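Local coordinates for protein Exo beta-1,2-glucooligosaccharide sophorohydrolase (non-reducing end) (Parabacteroides distasonis ATCC 8503, PDB 5Z06) that hydrolyses linear beta-1,2-glucan and beta-1,2-glucooligosaccharides from the non-reducing end, releasing the disaccharide sophorose, at residues F536-Y541 with L617-Y622. Numbering follows the deposited sequence.
Sequences FIHYSY and LASFPY
In the helical glycoamylase-like domain, the loop between helices 614-617 and 624-636, which includes a type I turn from Leu617 to Phe620, packs against segment 536-541, in the loop that precedes helix 556-573; His538 reaches out from 536-541 and Tyr622 from 617-622. NE2 of His538 gives its hydrogen to OG of Ser619 at 2.8 Å, nearly straight at 169° and lying in the plane of the imidazole. Serine suits this place because its hydroxyl can accept from the ring while bonding to the carbonyl of Gly615, one turn back. Alanine suits its own, since its single methyl can rest directly on the same imidazole: CB of Ala618 sits over the centre of one face, 3.5 Å from the centroid of the His538 ring, a CH-pi contact.

Tyr622 spans the other end. Its OH donates to the backbone O of Ile537 at 2.6 Å, in the carbonyl plane, and is also hydrogen-bonded to Asn560 of helix 556-573. On the CD2 and CE2 side of the ring the contact is apolar: CD1 of Ile537 lies 3.5 Å from CD2 of Tyr622. In Ile537, chi1 of 68° and an extended chi2 of 160° carry CD1 past the ring, the two side chains sliding by in opposite directions. CB of Tyr541 adds a contact 3.4 Å from the OH of Tyr622.

The buried hydroxyls of Ser619 and Tyr622 thus each hold two hydrogen bonds, one across the contact and one to Gly615 or Asn560, and the methyl on one imidazole face together with the in-plane bond should restrict how His538 can turn.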
ATOM      1  N   PHE A 536      -6.250  -6.638  13.139  1.00 26.73           N
ATOM      2  CA  PHE A 536      -6.082  -7.479  14.309  1.00 27.83           C
ATOM      3  C   PHE A 536      -6.683  -8.885  14.154  1.00 27.95           C
ATOM      4  O   PHE A 536      -6.101  -9.856  14.656  1.00 27.48           O
ATOM      5  CB  PHE A 536      -6.659  -6.780  15.543  1.00 28.73           C
ATOM      6  CG  PHE A 536      -5.833  -5.631  16.062  1.00 27.14           C
ATOM      7  CD1 PHE A 536      -4.742  -5.096  15.363  1.00 27.29           C
ATOM      8  CD2 PHE A 536      -6.178  -5.061  17.268  1.00 28.22           C
ATOM      9  CE1 PHE A 536      -4.023  -4.045  15.888  1.00 27.18           C
ATOM     10  CE2 PHE A 536      -5.453  -4.014  17.796  1.00 27.63           C
ATOM     11  CZ  PHE A 536      -4.365  -3.511  17.105  1.00 26.34           C
ATOM     12  N   ILE A 537      -7.817  -9.002  13.466  1.00 25.86           N
ATOM     13  CA  ILE A 537      -8.403 -10.319  13.212  1.00 27.21           C
ATOM     14  C   ILE A 537      -7.884 -11.037  11.950  1.00 27.07           C
ATOM     15  O   ILE A 537      -8.387 -12.086  11.570  1.00 28.10           O
ATOM     16  CB  ILE A 537      -9.946 -10.276  13.231  1.00 26.83           C
ATOM     17  CG1 ILE A 537     -10.512  -9.477  12.045  1.00 26.21           C
ATOM     18  CG2 ILE A 537     -10.413  -9.702  14.550  1.00 25.87           C
ATOM     19  CD1 ILE A 537     -11.941  -9.801  11.748  1.00 26.71           C
ATOM     20  N   HIS A 538      -6.864 -10.473  11.320  1.00 28.22           N
ATOM     21  CA  HIS A 538      -6.314 -11.002  10.094  1.00 27.30           C
ATOM     22  C   HIS A 538      -4.963 -11.636  10.354  1.00 27.80           C
ATOM     23  O   HIS A 538      -4.828 -12.848  10.234  1.00 25.15           O
ATOM     24  CB  HIS A 538      -6.174  -9.898   9.041  1.00 27.17           C
ATOM     25  CG  HIS A 538      -7.476  -9.283   8.660  1.00 26.56           C
ATOM     26  ND1 HIS A 538      -7.568  -8.019   8.116  1.00 26.43           N
ATOM     27  CD2 HIS A 538      -8.744  -9.749   8.764  1.00 26.71           C
ATOM     28  CE1 HIS A 538      -8.843  -7.717   7.938  1.00 27.33           C
ATOM     29  NE2 HIS A 538      -9.577  -8.756   8.305  1.00 28.70           N
ATOM     30  N   TYR A 539      -3.992 -10.817  10.759  1.00 27.36           N
ATOM     31  CA  TYR A 539      -2.582 -11.196  10.671  1.00 27.23           C
ATOM     32  C   TYR A 539      -2.239 -12.441  11.461  1.00 26.16           C
ATOM     33  O   TYR A 539      -1.575 -13.321  10.941  1.00 28.37           O
ATOM     34  CB  TYR A 539      -1.687 -10.071  11.135  1.00 25.77           C
ATOM     35  CG  TYR A 539      -1.702  -8.810  10.306  1.00 26.43           C
ATOM     36  CD1 TYR A 539      -2.396  -8.708   9.114  1.00 26.70           C
ATOM     37  CD2 TYR A 539      -0.935  -7.727  10.704  1.00 27.53           C
ATOM     38  CE1 TYR A 539      -2.360  -7.544   8.375  1.00 27.54           C
ATOM     39  CE2 TYR A 539      -0.882  -6.567   9.966  1.00 27.97           C
ATOM     40  CZ  TYR A 539      -1.610  -6.469   8.812  1.00 27.63           C
ATOM     41  OH  TYR A 539      -1.547  -5.300   8.091  1.00 27.86           O
ATOM     42  N   SER A 540      -2.705 -12.515  12.702  1.00 26.14           N
ATOM     43  CA  SER A 540      -2.460 -13.693  13.544  1.00 26.18           C
ATOM     44  C   SER A 540      -3.338 -14.885  13.192  1.00 25.41           C
ATOM     45  O   SER A 540      -3.238 -15.935  13.846  1.00 24.21           O
ATOM     46  CB  SER A 540      -2.640 -13.366  15.043  1.00 24.91           C
ATOM     47  OG  SER A 540      -1.515 -12.688  15.537  1.00 24.57           O
ATOM     48  N   TYR A 541      -4.210 -14.717  12.202  1.00 25.35           N
ATOM     49  CA  TYR A 541      -5.227 -15.689  11.865  1.00 25.29           C
ATOM     50  C   TYR A 541      -5.193 -16.075  10.399  1.00 25.21           C
ATOM     51  O   TYR A 541      -6.184 -16.582   9.848  1.00 24.29           O
ATOM     52  CB  TYR A 541      -6.610 -15.166  12.303  1.00 25.49           C
ATOM     53  CG  TYR A 541      -6.512 -14.720  13.734  1.00 25.84           C
ATOM     54  CD1 TYR A 541      -6.429 -15.660  14.773  1.00 26.09           C
ATOM     55  CD2 TYR A 541      -6.390 -13.380  14.057  1.00 25.48           C
ATOM     56  CE1 TYR A 541      -6.259 -15.267  16.077  1.00 24.32           C
ATOM     57  CE2 TYR A 541      -6.227 -12.985  15.369  1.00 25.97           C
ATOM     58  CZ  TYR A 541      -6.161 -13.938  16.370  1.00 26.05           C
ATOM     59  OH  TYR A 541      -5.986 -13.523  17.662  1.00 25.03           O
ATOM     60  N   LEU A 617     -11.992  -7.257   3.072  1.00 25.72           N
ATOM     61  CA  LEU A 617     -11.689  -8.346   2.159  1.00 26.41           C
ATOM     62  C   LEU A 617     -10.978  -9.480   2.862  1.00 28.34           C
ATOM     63  O   LEU A 617     -11.301 -10.641   2.647  1.00 32.87           O
ATOM     64  CB  LEU A 617     -10.887  -7.837   0.981  1.00 25.51           C
ATOM     65  CG  LEU A 617     -11.665  -6.806   0.157  1.00 25.39           C
ATOM     66  CD1 LEU A 617     -10.716  -6.156  -0.824  1.00 24.59           C
ATOM     67  CD2 LEU A 617     -12.847  -7.441  -0.551  1.00 25.92           C
ATOM     68  N   ALA A 618     -10.041  -9.153   3.739  1.00 27.84           N
ATOM     69  CA  ALA A 618      -9.350 -10.183   4.503  1.00 27.41           C
ATOM     70  C   ALA A 618     -10.204 -10.696   5.667  1.00 26.59           C
ATOM     71  O   ALA A 618      -9.792 -11.590   6.396  1.00 25.47           O
ATOM     72  CB  ALA A 618      -8.007  -9.671   4.996  1.00 27.76           C
ATOM     73  N   SER A 619     -11.381 -10.098   5.859  1.00 26.49           N
ATOM     74  CA  SER A 619     -12.348 -10.588   6.813  1.00 25.13           C
ATOM     75  C   SER A 619     -13.250 -11.664   6.245  1.00 24.12           C
ATOM     76  O   SER A 619     -14.096 -12.169   6.964  1.00 22.76           O
ATOM     77  CB  SER A 619     -13.176  -9.434   7.380  1.00 24.85           C
ATOM     78  OG  SER A 619     -12.335  -8.575   8.121  1.00 24.13           O
ATOM     79  N   PHE A 620     -13.074 -12.019   4.973  1.00 24.92           N
ATOM     80  CA  PHE A 620     -13.892 -13.041   4.331  1.00 26.70           C
ATOM     81  C   PHE A 620     -14.331 -14.244   5.178  1.00 26.87           C
ATOM     82  O   PHE A 620     -15.531 -14.530   5.249  1.00 27.60           O
ATOM     83  CB  PHE A 620     -13.248 -13.545   3.031  1.00 28.40           C
ATOM     84  CG  PHE A 620     -14.017 -13.158   1.836  1.00 28.94           C
ATOM     85  CD1 PHE A 620     -15.145 -13.871   1.494  1.00 31.10           C
ATOM     86  CD2 PHE A 620     -13.691 -12.011   1.119  1.00 29.96           C
ATOM     87  CE1 PHE A 620     -15.924 -13.488   0.421  1.00 31.31           C
ATOM     88  CE2 PHE A 620     -14.454 -11.621   0.042  1.00 30.63           C
ATOM     89  CZ  PHE A 620     -15.569 -12.358  -0.303  1.00 32.73           C
ATOM     90  N   PRO A 621     -13.392 -14.931   5.845  1.00 26.52           N
ATOM     91  CA  PRO A 621     -13.806 -16.158   6.568  1.00 27.95           C
ATOM     92  C   PRO A 621     -14.772 -15.901   7.693  1.00 27.75           C
ATOM     93  O   PRO A 621     -15.499 -16.790   8.065  1.00 30.57           O
ATOM     94  CB  PRO A 621     -12.507 -16.706   7.139  1.00 27.71           C
ATOM     95  CG  PRO A 621     -11.424 -15.952   6.500  1.00 28.11           C
ATOM     96  CD  PRO A 621     -11.963 -14.662   5.989  1.00 27.45           C
ATOM     97  N   TYR A 622     -14.734 -14.686   8.237  1.00 27.12           N
ATOM     98  CA  TYR A 622     -15.605 -14.275   9.294  1.00 27.01           C
ATOM     99  C   TYR A 622     -16.962 -13.807   8.815  1.00 28.31           C
ATOM    100  O   TYR A 622     -17.976 -14.163   9.383  1.00 30.57           O
ATOM    101  CB  TYR A 622     -14.974 -13.133  10.041  1.00 24.76           C
ATOM    102  CG  TYR A 622     -13.613 -13.430  10.569  1.00 25.14           C
ATOM    103  CD1 TYR A 622     -13.434 -14.337  11.613  1.00 23.52           C
ATOM    104  CD2 TYR A 622     -12.493 -12.793  10.055  1.00 23.24           C
ATOM    105  CE1 TYR A 622     -12.178 -14.604  12.109  1.00 22.46           C
ATOM    106  CE2 TYR A 622     -11.244 -13.033  10.572  1.00 23.02           C
ATOM    107  CZ  TYR A 622     -11.087 -13.943  11.601  1.00 23.27           C
ATOM    108  OH  TYR A 622      -9.835 -14.183  12.149  1.00 23.88           O
TER